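Local coordinates for protein pectate lyase 47 (Bacillus sp. TS-47, PDB 1VBL) that cleaves pectate by eliminative depolymerisation as a calcium-binding, thermostable and secreted polysaccharide lyase of family 1, at residues Y313-G318 against L340-W345; T255-S260 against R285-R290; E350-T355 against D369-Y374; F320-A325 against E385-P390. All coordinates share one frame; numbering follows the deposited sequence.

Overall arrangement
All four contacts lie in or against the later coils of the right-handed parallel beta-helix expected of this lyase family. Contacts 2 and 1 follow one another across a four-stranded parallel sheet, in the order 253-257, 288-289, 315-318, 342-345, with about 10 Å between centres; contact 2 lies nearer the calcium ion. Along the chain contact 2 closes first, and the segments of contacts 1 and 4 then alternate. Contact 4 joins strand 322-332 to the loop 385-390; contact 3, between strand 351-361 and helix 370-377, falls within the chain it spans, about 11 Å away between centres. The centres of contacts 1 and 3 are about 10 Å apart, helix 370-377 packing on contact 1.

Contact 1 of 4, residues Y313-G318 against L340-W345; sequences YAWGVG and LIIKVW
Ile-341 O takes two donors from across the contact, Ala-314 N at 2.9 Å and Trp-315 N at 3.1 Å, where the chain enters strand 315-318. Beyond it the backbone bonds alternate: Lys-343 N to Trp-315 O, Val-317 N to Lys-343 O, and Trp-345 N to Val-317 O at 2.8 Å with 171° at the hydrogen. The CA-H groups of Ile-342, Gly-316 and Val-344 add weaker contacts to the same carbonyls.

This is the in-register parallel pairing of successive coils in a beta-helix. Side chains stack on the face carrying Trp-315 and Val-317, while on the other face glycines stand beside Lys-343 and Trp-345. The first face is apolar: Val-317 CG2 meets Ile-342 CG2 at 3.8 Å, Val-317 CB lies against Val-344 CG2, and Ile-342 CG1 approaches Trp-315 CE3. Leu-370 of helix 370-377 covers Trp-315 and Ile-342 there, while the indole NE1 of Trp-315 bonds to Tyr-301 OH.

Aromatic contacts occupy the other face. Tyr-313 has CG between its backbone N and carbonyl carbon (chi1 76°), which lays the ring over Gly-316 and beside the Lys-343 side chain. Lys-343 CB sits over one face of this ring, 4.2 Å from its centroid, and the extended lysine chain crosses the phenol nearly at right angles, with CD 3.6 Å from Tyr-313 CD2. The indole of Trp-345 turns an edge toward the Tyr-313 face, planes 62° apart in an offset edge-to-face pair; its buried NE1 has no hydrogen-bonding partner in the model.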
loop_
_atom_site.group_PDB
_atom_site.type_symbol
_atom_site.label_atom_id
_atom_site.label_comp_id
_atom_site.label_asym_id
_atom_site.label_seq_id
_atom_site.Cartn_x
_atom_site.Cartn_y
_atom_site.Cartn_z
ATOM N N TYR A 313 -4.858 -4.995 13.624
ATOM C CA TYR A 313 -6.096 -4.241 13.442
ATOM C C TYR A 313 -6.337 -4.031 11.952
ATOM O O TYR A 313 -5.423 -4.192 11.138
ATOM C CB TYR A 313 -6.008 -2.888 14.163
ATOM C CG TYR A 313 -5.172 -1.845 13.455
ATOM C CD1 TYR A 313 -5.735 -1.019 12.482
ATOM C CD2 TYR A 313 -3.817 -1.682 13.755
ATOM C CE1 TYR A 313 -4.974 -0.056 11.823
ATOM C CE2 TYR A 313 -3.043 -0.718 13.097
ATOM C CZ TYR A 313 -3.632 0.089 12.136
ATOM O OH TYR A 313 -2.892 1.049 11.492
ATOM N N ALA A 314 -7.565 -3.674 11.589
ATOM C CA ALA A 314 -7.892 -3.453 10.189
ATOM C C ALA A 314 -8.056 -1.970 9.880
ATOM O O ALA A 314 -7.281 -1.399 9.115
ATOM C CB ALA A 314 -9.170 -4.206 9.823
ATOM N N TRP A 315 -9.059 -1.344 10.490
ATOM C CA TRP A 315 -9.326 0.069 10.249
ATOM C C TRP A 315 -8.696 1.005 11.276
ATOM O O TRP A 315 -9.066 1.003 12.454
ATOM C CB TRP A 315 -10.834 0.309 10.191
ATOM C CG TRP A 315 -11.518 -0.464 9.099
ATOM C CD1 TRP A 315 -10.956 -0.925 7.941
ATOM C CD2 TRP A 315 -12.903 -0.825 9.045
ATOM N NE1 TRP A 315 -11.909 -1.552 7.168
ATOM C CE2 TRP A 315 -13.112 -1.503 7.823
ATOM C CE3 TRP A 315 -13.989 -0.639 9.911
ATOM C CZ2 TRP A 315 -14.366 -1.997 7.442
ATOM C CZ3 TRP A 315 -15.236 -1.130 9.534
ATOM C CH2 TRP A 315 -15.412 -1.801 8.307
ATOM N N GLY A 316 -7.739 1.803 10.812
ATOM C CA GLY A 316 -7.068 2.745 11.685
ATOM C C GLY A 316 -7.719 4.109 11.581
ATOM O O GLY A 316 -7.642 4.768 10.541
ATOM N N VAL A 317 -8.375 4.528 12.658
ATOM C CA VAL A 317 -9.042 5.821 12.695
ATOM C C VAL A 317 -8.044 6.850 13.222
ATOM O O VAL A 317 -7.795 6.931 14.428
ATOM C CB VAL A 317 -10.283 5.776 13.612
ATOM C CG1 VAL A 317 -10.932 7.151 13.690
ATOM C CG2 VAL A 317 -11.281 4.755 13.081
ATOM N N GLY A 318 -7.466 7.619 12.305
ATOM C CA GLY A 318 -6.491 8.625 12.680
ATOM C C GLY A 318 -7.089 10.010 12.799
ATOM O O GLY A 318 -8.291 10.203 12.602
ATOM N N LEU A 340 -11.121 -5.255 18.515
ATOM C CA LEU A 340 -9.748 -5.098 18.041
ATOM C C LEU A 340 -9.664 -4.752 16.560
ATOM O O LEU A 340 -8.611 -4.351 16.077
ATOM C CB LEU A 340 -8.955 -6.389 18.275
ATOM C CG LEU A 340 -8.557 -6.792 19.698
ATOM C CD1 LEU A 340 -9.756 -6.721 20.621
ATOM C CD2 LEU A 340 -7.983 -8.201 19.671
ATOM N N ILE A 341 -10.771 -4.899 15.843
ATOM C CA ILE A 341 -10.771 -4.636 14.412
ATOM C C ILE A 341 -10.542 -3.163 14.082
ATOM O O ILE A 341 -9.927 -2.838 13.068
ATOM C CB ILE A 341 -12.072 -5.158 13.781
ATOM C CG1 ILE A 341 -12.191 -6.662 14.065
ATOM C CG2 ILE A 341 -12.075 -4.898 12.278
ATOM C CD1 ILE A 341 -13.499 -7.298 13.615
ATOM N N ILE A 342 -11.036 -2.275 14.936
ATOM C CA ILE A 342 -10.841 -0.844 14.739
ATOM C C ILE A 342 -9.859 -0.363 15.797
ATOM O O ILE A 342 -9.905 -0.803 16.940
ATOM C CB ILE A 342 -12.155 -0.045 14.903
ATOM C CG1 ILE A 342 -13.135 -0.405 13.784
ATOM C CG2 ILE A 342 -11.855 1.458 14.882
ATOM C CD1 ILE A 342 -14.458 0.323 13.879
ATOM N N LYS A 343 -8.954 0.521 15.405
ATOM C CA LYS A 343 -7.980 1.063 16.340
ATOM C C LYS A 343 -7.984 2.564 16.104
ATOM O O LYS A 343 -8.018 3.013 14.961
ATOM C CB LYS A 343 -6.597 0.463 16.072
ATOM C CG LYS A 343 -5.618 0.612 17.223
ATOM C CD LYS A 343 -4.461 -0.370 17.080
ATOM C CE LYS A 343 -3.522 -0.316 18.278
ATOM N NZ LYS A 343 -2.422 -1.314 18.158
ATOM N N VAL A 344 -7.972 3.343 17.179
ATOM C CA VAL A 344 -8.003 4.793 17.041
ATOM C C VAL A 344 -6.712 5.469 17.488
ATOM O O VAL A 344 -6.171 5.159 18.548
ATOM C CB VAL A 344 -9.181 5.397 17.842
ATOM C CG1 VAL A 344 -9.235 6.907 17.638
ATOM C CG2 VAL A 344 -10.491 4.753 17.401
ATOM N N TRP A 345 -6.225 6.390 16.662
ATOM C CA TRP A 345 -5.008 7.133 16.963
ATOM C C TRP A 345 -5.322 8.628 16.896
ATOM O O TRP A 345 -5.096 9.275 15.872
ATOM C CB TRP A 345 -3.902 6.806 15.952
ATOM C CG TRP A 345 -3.722 5.341 15.656
ATOM C CD1 TRP A 345 -4.338 4.620 14.671
ATOM C CD2 TRP A 345 -2.854 4.429 16.337
ATOM N NE1 TRP A 345 -3.904 3.315 14.695
ATOM C CE2 TRP A 345 -2.994 3.171 15.708
ATOM C CE3 TRP A 345 -1.971 4.552 17.417
ATOM C CZ2 TRP A 345 -2.282 2.042 16.125
ATOM C CZ3 TRP A 345 -1.263 3.429 17.833
ATOM C CH2 TRP A 345 -1.425 2.189 17.186
#

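Contact 2 of 4, residues T255-S260 against R285-R290; sequences TLIGAS and RLPRVR
Thr-255 and Arg-285 start a parallel pairing in which Thr-255 N donates to Arg-285 O at 2.8 Å. Arg-288 N then bonds to Thr-255 O, Ile-257 N to Arg-288 O, and Arg-290 N to Ile-257 O, the last more bent, at 138°. These are adjacent coils of the parallel beta-helix, beside the calcium site: Leu-256 N is bonded to the metal ligand Asp-233. Pro-287 follows a cis peptide, and its CB rests 3.7 Å from Thr-255 CG2.

Ile-257 CD1 reaches Pro-287 CG and Val-289 CG2 on one face of the sheet. Across the other, Leu-256 lies alongside two arginines pointing the same way: CD1 is 3.6 Å from Arg-288 CD and over one face of the Arg-285 guanidinium. Arg-288 NH1 sits over the centre of the Arg-290 guanidinium; a salt bridge from Arg-290 NE to Asp-261 probably eases this meeting of cations, and a water accepts from Arg-288 NH1 and donates to Gly-258 O. Arg-288 also makes a cation-pi contact with Trp-345.

The extended Arg-290 side chain runs alongside 258-260, with Ser-260 CA over the guanidinium's other face. Gly-258 O lies in the guanidinium plane and accepts from Arg-290 NH1 at 2.9 Å (153° at the hydrogen).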
loop_
_atom_site.group_PDB
_atom_site.type_symbol
_atom_site.label_atom_id
_atom_site.label_comp_id
_atom_site.label_asym_id
_atom_site.label_seq_id
_atom_site.Cartn_x
_atom_site.Cartn_y
_atom_site.Cartn_z
ATOM N N THR A 255 -1.774 -0.429 3.882
ATOM C CA THR A 255 -2.063 0.878 3.305
ATOM C C THR A 255 -2.203 2.048 4.264
ATOM O O THR A 255 -3.133 2.118 5.063
ATOM C CB THR A 255 -3.342 0.808 2.439
ATOM O OG1 THR A 255 -3.088 -0.013 1.292
ATOM C CG2 THR A 255 -3.774 2.206 1.980
ATOM N N LEU A 256 -1.269 2.980 4.150
ATOM C CA LEU A 256 -1.273 4.181 4.962
ATOM C C LEU A 256 -1.898 5.294 4.119
ATOM O O LEU A 256 -1.584 5.434 2.939
ATOM C CB LEU A 256 0.166 4.555 5.325
ATOM C CG LEU A 256 0.417 5.765 6.224
ATOM C CD1 LEU A 256 -0.160 5.513 7.610
ATOM C CD2 LEU A 256 1.919 6.012 6.312
ATOM N N ILE A 257 -2.804 6.061 4.713
ATOM C CA ILE A 257 -3.431 7.184 4.017
ATOM C C ILE A 257 -3.221 8.378 4.945
ATOM O O ILE A 257 -3.946 8.554 5.925
ATOM C CB ILE A 257 -4.942 6.948 3.777
ATOM C CG1 ILE A 257 -5.132 5.732 2.854
ATOM C CG2 ILE A 257 -5.575 8.196 3.145
ATOM C CD1 ILE A 257 -6.588 5.411 2.533
ATOM N N GLY A 258 -2.212 9.186 4.632
ATOM C CA GLY A 258 -1.882 10.322 5.474
ATOM C C GLY A 258 -0.764 9.833 6.374
ATOM O O GLY A 258 -0.969 8.916 7.172
ATOM N N ALA A 259 0.417 10.430 6.255
ATOM C CA ALA A 259 1.565 9.998 7.049
ATOM C C ALA A 259 1.890 10.812 8.300
ATOM O O ALA A 259 2.818 10.462 9.028
ATOM C CB ALA A 259 2.807 9.935 6.156
ATOM N N SER A 260 1.139 11.875 8.571
ATOM C CA SER A 260 1.447 12.696 9.742
ATOM C C SER A 260 0.267 13.387 10.412
ATOM O O SER A 260 -0.585 13.973 9.745
ATOM C CB SER A 260 2.487 13.750 9.359
ATOM O OG SER A 260 2.641 14.703 10.394
ATOM N N ARG A 285 -3.176 -1.608 9.114
ATOM C CA ARG A 285 -3.401 -0.535 8.138
ATOM C C ARG A 285 -4.214 -1.015 6.944
ATOM O O ARG A 285 -3.706 -1.079 5.826
ATOM C CB ARG A 285 -2.058 0.019 7.646
ATOM C CG ARG A 285 -1.155 0.554 8.750
ATOM C CD ARG A 285 0.118 1.142 8.158
ATOM N NE ARG A 285 0.979 1.740 9.175
ATOM C CZ ARG A 285 2.129 2.354 8.912
ATOM N NH1 ARG A 285 2.562 2.454 7.662
ATOM N NH2 ARG A 285 2.847 2.873 9.899
ATOM N N LEU A 286 -5.489 -1.315 7.179
ATOM C CA LEU A 286 -6.353 -1.827 6.119
ATOM C C LEU A 286 -7.596 -0.987 5.814
ATOM O O LEU A 286 -8.684 -1.535 5.660
ATOM C CB LEU A 286 -6.800 -3.247 6.481
ATOM C CG LEU A 286 -5.741 -4.152 7.118
ATOM C CD1 LEU A 286 -6.352 -5.519 7.427
ATOM C CD2 LEU A 286 -4.555 -4.298 6.169
ATOM N N PRO A 287 -7.454 0.343 5.685
ATOM C CA PRO A 287 -6.241 1.155 5.787
ATOM C C PRO A 287 -6.194 1.926 7.109
ATOM O O PRO A 287 -7.105 1.819 7.925
ATOM C CB PRO A 287 -6.402 2.108 4.620
ATOM C CG PRO A 287 -7.864 2.475 4.760
ATOM C CD PRO A 287 -8.550 1.141 5.099
ATOM N N ARG A 288 -5.123 2.695 7.305
ATOM C CA ARG A 288 -4.975 3.555 8.481
ATOM C C ARG A 288 -5.185 4.939 7.872
ATOM O O ARG A 288 -4.448 5.341 6.973
ATOM C CB ARG A 288 -3.571 3.473 9.070
ATOM C CG ARG A 288 -3.403 4.319 10.338
ATOM C CD ARG A 288 -1.930 4.556 10.646
ATOM N NE ARG A 288 -1.705 5.130 11.974
ATOM C CZ ARG A 288 -2.097 6.341 12.364
ATOM N NH1 ARG A 288 -2.752 7.143 11.533
ATOM N NH2 ARG A 288 -1.823 6.755 13.596
ATOM N N VAL A 289 -6.179 5.669 8.362
ATOM C CA VAL A 289 -6.511 6.970 7.788
ATOM C C VAL A 289 -6.377 8.219 8.650
ATOM O O VAL A 289 -6.683 8.201 9.837
ATOM C CB VAL A 289 -7.968 6.954 7.272
ATOM C CG1 VAL A 289 -8.298 8.274 6.595
ATOM C CG2 VAL A 289 -8.176 5.777 6.330
ATOM N N ARG A 290 -5.938 9.301 8.012
ATOM C CA ARG A 290 -5.823 10.611 8.636
ATOM C C ARG A 290 -6.441 11.605 7.633
ATOM O O ARG A 290 -6.191 11.501 6.436
ATOM C CB ARG A 290 -4.357 11.024 8.850
ATOM C CG ARG A 290 -3.548 10.232 9.897
ATOM C CD ARG A 290 -2.122 10.810 9.976
ATOM N NE ARG A 290 -1.328 10.340 11.116
ATOM C CZ ARG A 290 -0.424 9.361 11.068
ATOM N NH1 ARG A 290 -0.177 8.721 9.933
ATOM N NH2 ARG A 290 0.249 9.026 12.165
HETATM O O HOH W 1 -2.885 7.278 8.457
#

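Contact 3 of 4, residues E350-T355 against D369-Y374; sequences ESMYET and DLVASY
Glu-354 OE1 accepts from Val-371 N at 3.2 Å and is also held by a salt bridge with Lys-384. The Val-371 N-H comes from above the carboxylate plane, 47° out of it. The second oxygen, Glu-354 OE2, takes Leu-370 N at 3.0 Å on its syn side, only 20° from the plane, and is bonded to Thr-357 OG1 as well. Two adjacent backbone amides at the start of the helix therefore grip one buried carboxylate. The side chain gets there by leaving the strand with CG anti to the backbone N and bending at chi2.

This places the first turn of helix 370-377 against strand 351-361, a late strand of the beta-helix. Asp-369 is the N-cap: its OD1 accepts from Ala-372 N at 3.0 Å, nearly straight at 169°. Both acids thus serve the amides of the first turn. Asp-369 OD1 and Glu-354 OE1 stand 3.2 Å apart, two acceptors whose repulsion is probably relieved by Lys-384, which forms salt bridges with both, and by the positive end of the helix dipole.

Beside the polar cluster, Val-371 CG2 packs under the carboxylate arm and meets Met-352 CG tip to tip at 3.9 Å, with the sulfur SD a little farther off. Leu-370 CB and CG lie against Glu-354 OE2, the leucine crossing the glutamate at about a right angle.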
loop_
_atom_site.group_PDB
_atom_site.type_symbol
_atom_site.label_atom_id
_atom_site.label_comp_id
_atom_site.label_asym_id
_atom_site.label_seq_id
_atom_site.Cartn_x
_atom_site.Cartn_y
_atom_site.Cartn_z
ATOM N N GLU A 350 -13.171 11.218 17.274
ATOM C CA GLU A 350 -13.262 11.252 15.824
ATOM C C GLU A 350 -14.625 10.723 15.407
ATOM O O GLU A 350 -15.318 10.074 16.193
ATOM C CB GLU A 350 -12.162 10.399 15.193
ATOM C CG GLU A 350 -10.737 10.874 15.466
ATOM C CD GLU A 350 -10.464 12.285 14.962
ATOM O OE1 GLU A 350 -11.253 12.796 14.136
ATOM O OE2 GLU A 350 -9.449 12.878 15.387
ATOM N N SER A 351 -15.015 11.009 14.173
ATOM C CA SER A 351 -16.293 10.544 13.667
ATOM C C SER A 351 -16.064 9.620 12.481
ATOM O O SER A 351 -15.135 9.810 11.699
ATOM C CB SER A 351 -17.157 11.723 13.209
ATOM O OG SER A 351 -17.493 12.576 14.290
ATOM N N MET A 352 -16.903 8.603 12.366
ATOM C CA MET A 352 -16.822 7.689 11.241
ATOM C C MET A 352 -18.193 7.066 11.107
ATOM O O MET A 352 -18.981 7.070 12.053
ATOM C CB MET A 352 -15.756 6.601 11.463
ATOM C CG MET A 352 -16.210 5.346 12.200
ATOM S SD MET A 352 -14.931 4.032 12.218
ATOM C CE MET A 352 -15.305 3.141 10.717
ATOM N N TYR A 353 -18.503 6.575 9.921
ATOM C CA TYR A 353 -19.777 5.922 9.740
ATOM C C TYR A 353 -19.464 4.506 9.317
ATOM O O TYR A 353 -18.511 4.261 8.575
ATOM C CB TYR A 353 -20.632 6.609 8.678
ATOM C CG TYR A 353 -22.029 6.045 8.662
ATOM C CD1 TYR A 353 -22.874 6.208 9.761
ATOM C CD2 TYR A 353 -22.487 5.295 7.586
ATOM C CE1 TYR A 353 -24.139 5.632 9.788
ATOM C CE2 TYR A 353 -23.753 4.712 7.601
ATOM C CZ TYR A 353 -24.572 4.884 8.705
ATOM O OH TYR A 353 -25.820 4.299 8.732
ATOM N N GLU A 354 -20.263 3.571 9.807
ATOM C CA GLU A 354 -20.062 2.170 9.502
ATOM C C GLU A 354 -21.410 1.476 9.505
ATOM O O GLU A 354 -22.239 1.718 10.385
ATOM C CB GLU A 354 -19.157 1.538 10.560
ATOM C CG GLU A 354 -19.005 0.036 10.415
ATOM C CD GLU A 354 -19.388 -0.713 11.673
ATOM O OE1 GLU A 354 -19.724 -0.059 12.683
ATOM O OE2 GLU A 354 -19.350 -1.961 11.652
ATOM N N THR A 355 -21.631 0.616 8.520
ATOM C CA THR A 355 -22.885 -0.112 8.440
ATOM C C THR A 355 -22.724 -1.373 7.600
ATOM O O THR A 355 -21.832 -1.459 6.757
ATOM C CB THR A 355 -23.995 0.763 7.821
ATOM O OG1 THR A 355 -25.261 0.118 7.995
ATOM C CG2 THR A 355 -23.746 0.976 6.331
ATOM N N ASP A 369 -21.896 -4.182 14.865
ATOM C CA ASP A 369 -21.598 -2.756 14.883
ATOM C C ASP A 369 -20.174 -2.671 15.429
ATOM O O ASP A 369 -19.966 -2.701 16.644
ATOM C CB ASP A 369 -22.560 -2.026 15.825
ATOM C CG ASP A 369 -22.385 -0.520 15.787
ATOM O OD1 ASP A 369 -21.273 -0.055 15.464
ATOM O OD2 ASP A 369 -23.357 0.203 16.095
ATOM N N LEU A 370 -19.193 -2.585 14.537
ATOM C CA LEU A 370 -17.801 -2.526 14.964
ATOM C C LEU A 370 -17.462 -1.278 15.768
ATOM O O LEU A 370 -16.605 -1.325 16.648
ATOM C CB LEU A 370 -16.862 -2.650 13.759
ATOM C CG LEU A 370 -16.819 -4.036 13.098
ATOM C CD1 LEU A 370 -15.750 -4.055 12.019
ATOM C CD2 LEU A 370 -16.523 -5.108 14.148
ATOM N N VAL A 371 -18.119 -0.162 15.469
ATOM C CA VAL A 371 -17.854 1.060 16.219
ATOM C C VAL A 371 -18.307 0.854 17.662
ATOM O O VAL A 371 -17.585 1.189 18.601
ATOM C CB VAL A 371 -18.596 2.281 15.625
ATOM C CG1 VAL A 371 -18.453 3.474 16.554
ATOM C CG2 VAL A 371 -18.022 2.626 14.255
ATOM N N ALA A 372 -19.503 0.300 17.834
ATOM C CA ALA A 372 -20.036 0.040 19.168
ATOM C C ALA A 372 -19.141 -0.978 19.868
ATOM O O ALA A 372 -18.833 -0.845 21.054
ATOM C CB ALA A 372 -21.463 -0.497 19.073
ATOM N N SER A 373 -18.720 -1.995 19.124
ATOM C CA SER A 373 -17.856 -3.026 19.680
ATOM C C SER A 373 -16.564 -2.396 20.196
ATOM O O SER A 373 -16.097 -2.713 21.291
ATOM C CB SER A 373 -17.540 -4.078 18.615
ATOM O OG SER A 373 -16.652 -5.052 19.122
ATOM N N TYR A 374 -15.992 -1.499 19.402
ATOM C CA TYR A 374 -14.766 -0.818 19.790
ATOM C C TYR A 374 -14.987 0.015 21.056
ATOM O O TYR A 374 -14.225 -0.086 22.014
ATOM C CB TYR A 374 -14.287 0.103 18.659
ATOM C CG TYR A 374 -13.242 1.095 19.110
ATOM C CD1 TYR A 374 -11.896 0.742 19.178
ATOM C CD2 TYR A 374 -13.613 2.366 19.544
ATOM C CE1 TYR A 374 -10.945 1.633 19.675
ATOM C CE2 TYR A 374 -12.674 3.257 20.044
ATOM C CZ TYR A 374 -11.343 2.884 20.107
ATOM O OH TYR A 374 -10.419 3.761 20.621
#

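Contact 4 of 4, residues F320-A325 against E385-P390; sequences FSQIYA and EVTWKP
Strand 322-332 of the parallel beta-helix is overlaid on its outer side by the loop that follows strand 383-384, and the two meet through aromatic rings and a proline. Tyr-324 is central. It swings its ring out trans to the main-chain nitrogen (chi1 -166°), and Pro-390 caps one face of that ring: the proline CD stands 3.4 Å from the ring centroid and only 10° off the normal, a CH-pi contact over the middle of the face. Tyr-324 also turns its edge to the face of Trp-388, planes 73° apart, and its CB is 3.6 Å from Trp-388 CZ2. Val-386 CG1 meets the ring edge at Tyr-324 CE2, 4.2 Å away.

The indole N-H points to the strand backbone: the single proton of Trp-388 NE1 is shared between Gln-322 O, a weak hydrogen bond of 2.9 Å, and a water that accepts weakly from it. That water donates to Ile-323 O at 2.8 Å. Gln-322 CB packs against the pyrrole part of the indole, the amide standing almost perpendicular to the ring.

Within this contact, the ring and proline packing around Tyr-324 probably contributes more than the polar bonds, which are weak.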
loop_
_atom_site.group_PDB
_atom_site.type_symbol
_atom_site.label_atom_id
_atom_site.label_comp_id
_atom_site.label_asym_id
_atom_site.label_seq_id
_atom_site.Cartn_x
_atom_site.Cartn_y
_atom_site.Cartn_z
ATOM N N PHE A 320 -8.614 13.510 12.436
ATOM C CA PHE A 320 -9.508 14.137 11.476
ATOM C C PHE A 320 -9.969 13.245 10.334
ATOM O O PHE A 320 -10.393 13.744 9.294
ATOM C CB PHE A 320 -8.855 15.396 10.900
ATOM C CG PHE A 320 -8.347 16.345 11.945
ATOM C CD1 PHE A 320 -6.996 16.377 12.275
ATOM C CD2 PHE A 320 -9.225 17.181 12.628
ATOM C CE1 PHE A 320 -6.523 17.228 13.270
ATOM C CE2 PHE A 320 -8.763 18.039 13.628
ATOM C CZ PHE A 320 -7.409 18.062 13.950
ATOM N N SER A 321 -9.896 11.934 10.518
ATOM C CA SER A 321 -10.319 11.023 9.464
ATOM C C SER A 321 -11.838 11.021 9.331
ATOM O O SER A 321 -12.562 11.294 10.292
ATOM C CB SER A 321 -9.817 9.605 9.754
ATOM O OG SER A 321 -10.198 9.188 11.055
ATOM N N GLN A 322 -12.318 10.730 8.129
ATOM C CA GLN A 322 -13.749 10.679 7.881
ATOM C C GLN A 322 -14.058 9.396 7.123
ATOM O O GLN A 322 -14.476 9.415 5.962
ATOM C CB GLN A 322 -14.202 11.903 7.081
ATOM C CG GLN A 322 -14.049 13.222 7.833
ATOM C CD GLN A 322 -14.621 14.401 7.067
ATOM O OE1 GLN A 322 -15.821 14.453 6.791
ATOM N NE2 GLN A 322 -13.763 15.352 6.718
ATOM N N ILE A 323 -13.835 8.274 7.792
ATOM C CA ILE A 323 -14.089 6.973 7.192
ATOM C C ILE A 323 -15.586 6.695 7.088
ATOM O O ILE A 323 -16.344 6.963 8.019
ATOM C CB ILE A 323 -13.435 5.850 8.028
ATOM C CG1 ILE A 323 -11.912 5.995 7.981
ATOM C CG2 ILE A 323 -13.879 4.481 7.510
ATOM C CD1 ILE A 323 -11.178 5.156 9.013
ATOM N N TYR A 324 -16.003 6.170 5.942
ATOM C CA TYR A 324 -17.396 5.805 5.714
ATOM C C TYR A 324 -17.301 4.368 5.203
ATOM O O TYR A 324 -16.967 4.136 4.041
ATOM C CB TYR A 324 -18.026 6.727 4.661
ATOM C CG TYR A 324 -19.542 6.667 4.594
ATOM C CD1 TYR A 324 -20.197 5.542 4.086
ATOM C CD2 TYR A 324 -20.321 7.737 5.045
ATOM C CE1 TYR A 324 -21.596 5.486 4.026
ATOM C CE2 TYR A 324 -21.717 7.691 4.989
ATOM C CZ TYR A 324 -22.347 6.564 4.480
ATOM O OH TYR A 324 -23.723 6.519 4.421
ATOM N N ALA A 325 -17.572 3.411 6.089
ATOM C CA ALA A 325 -17.479 1.989 5.761
ATOM C C ALA A 325 -18.838 1.333 5.533
ATOM O O ALA A 325 -19.747 1.468 6.350
ATOM C CB ALA A 325 -16.730 1.257 6.876
ATOM N N GLU A 385 -21.453 8.646 13.125
ATOM C CA GLU A 385 -22.342 9.653 12.574
ATOM C C GLU A 385 -21.948 9.964 11.138
ATOM O O GLU A 385 -20.798 9.774 10.740
ATOM C CB GLU A 385 -22.279 10.931 13.419
ATOM C CG GLU A 385 -21.001 11.733 13.238
ATOM C CD GLU A 385 -21.004 13.027 14.028
ATOM O OE1 GLU A 385 -22.048 13.714 14.043
ATOM O OE2 GLU A 385 -19.958 13.365 14.622
ATOM N N VAL A 386 -22.914 10.439 10.363
ATOM C CA VAL A 386 -22.675 10.788 8.971
ATOM C C VAL A 386 -22.264 12.250 8.859
ATOM O O VAL A 386 -23.055 13.145 9.156
ATOM C CB VAL A 386 -23.942 10.570 8.119
ATOM C CG1 VAL A 386 -23.689 11.012 6.686
ATOM C CG2 VAL A 386 -24.353 9.103 8.162
ATOM N N THR A 387 -21.024 12.489 8.446
ATOM C CA THR A 387 -20.523 13.850 8.279
ATOM C C THR A 387 -20.440 14.181 6.794
ATOM O O THR A 387 -20.305 15.342 6.408
ATOM C CB THR A 387 -19.129 14.029 8.912
ATOM O OG1 THR A 387 -18.261 12.981 8.466
ATOM C CG2 THR A 387 -19.226 14.001 10.431
ATOM N N TRP A 388 -20.512 13.144 5.968
ATOM C CA TRP A 388 -20.481 13.299 4.520
ATOM C C TRP A 388 -21.139 12.068 3.912
ATOM O O TRP A 388 -21.250 11.028 4.565
ATOM C CB TRP A 388 -19.042 13.441 4.005
ATOM C CG TRP A 388 -18.184 12.212 4.172
ATOM C CD1 TRP A 388 -17.742 11.674 5.341
ATOM C CD2 TRP A 388 -17.649 11.391 3.123
ATOM N NE1 TRP A 388 -16.961 10.569 5.092
ATOM C CE2 TRP A 388 -16.888 10.373 3.738
ATOM C CE3 TRP A 388 -17.738 11.417 1.723
ATOM C CZ2 TRP A 388 -16.217 9.386 3.002
ATOM C CZ3 TRP A 388 -17.067 10.433 0.988
ATOM C CH2 TRP A 388 -16.317 9.433 1.635
ATOM N N LYS A 389 -21.585 12.184 2.668
ATOM C CA LYS A 389 -22.234 11.067 2.003
ATOM C C LYS A 389 -21.500 10.743 0.707
ATOM O O LYS A 389 -21.445 11.569 -0.205
ATOM C CB LYS A 389 -23.693 11.422 1.699
ATOM C CG LYS A 389 -24.396 12.110 2.863
ATOM C CD LYS A 389 -25.376 11.199 3.579
ATOM C CE LYS A 389 -26.653 11.027 2.778
ATOM N NZ LYS A 389 -27.712 10.363 3.585
ATOM N N PRO A 390 -20.912 9.538 0.620
ATOM C CA PRO A 390 -20.182 9.121 -0.584
ATOM C C PRO A 390 -21.125 9.124 -1.782
ATOM O O PRO A 390 -22.228 8.581 -1.711
ATOM C CB PRO A 390 -19.720 7.707 -0.243
ATOM C CG PRO A 390 -19.609 7.733 1.247
ATOM C CD PRO A 390 -20.840 8.497 1.659
HETATM O O HOH W 2 -17.048 9.702 7.989
#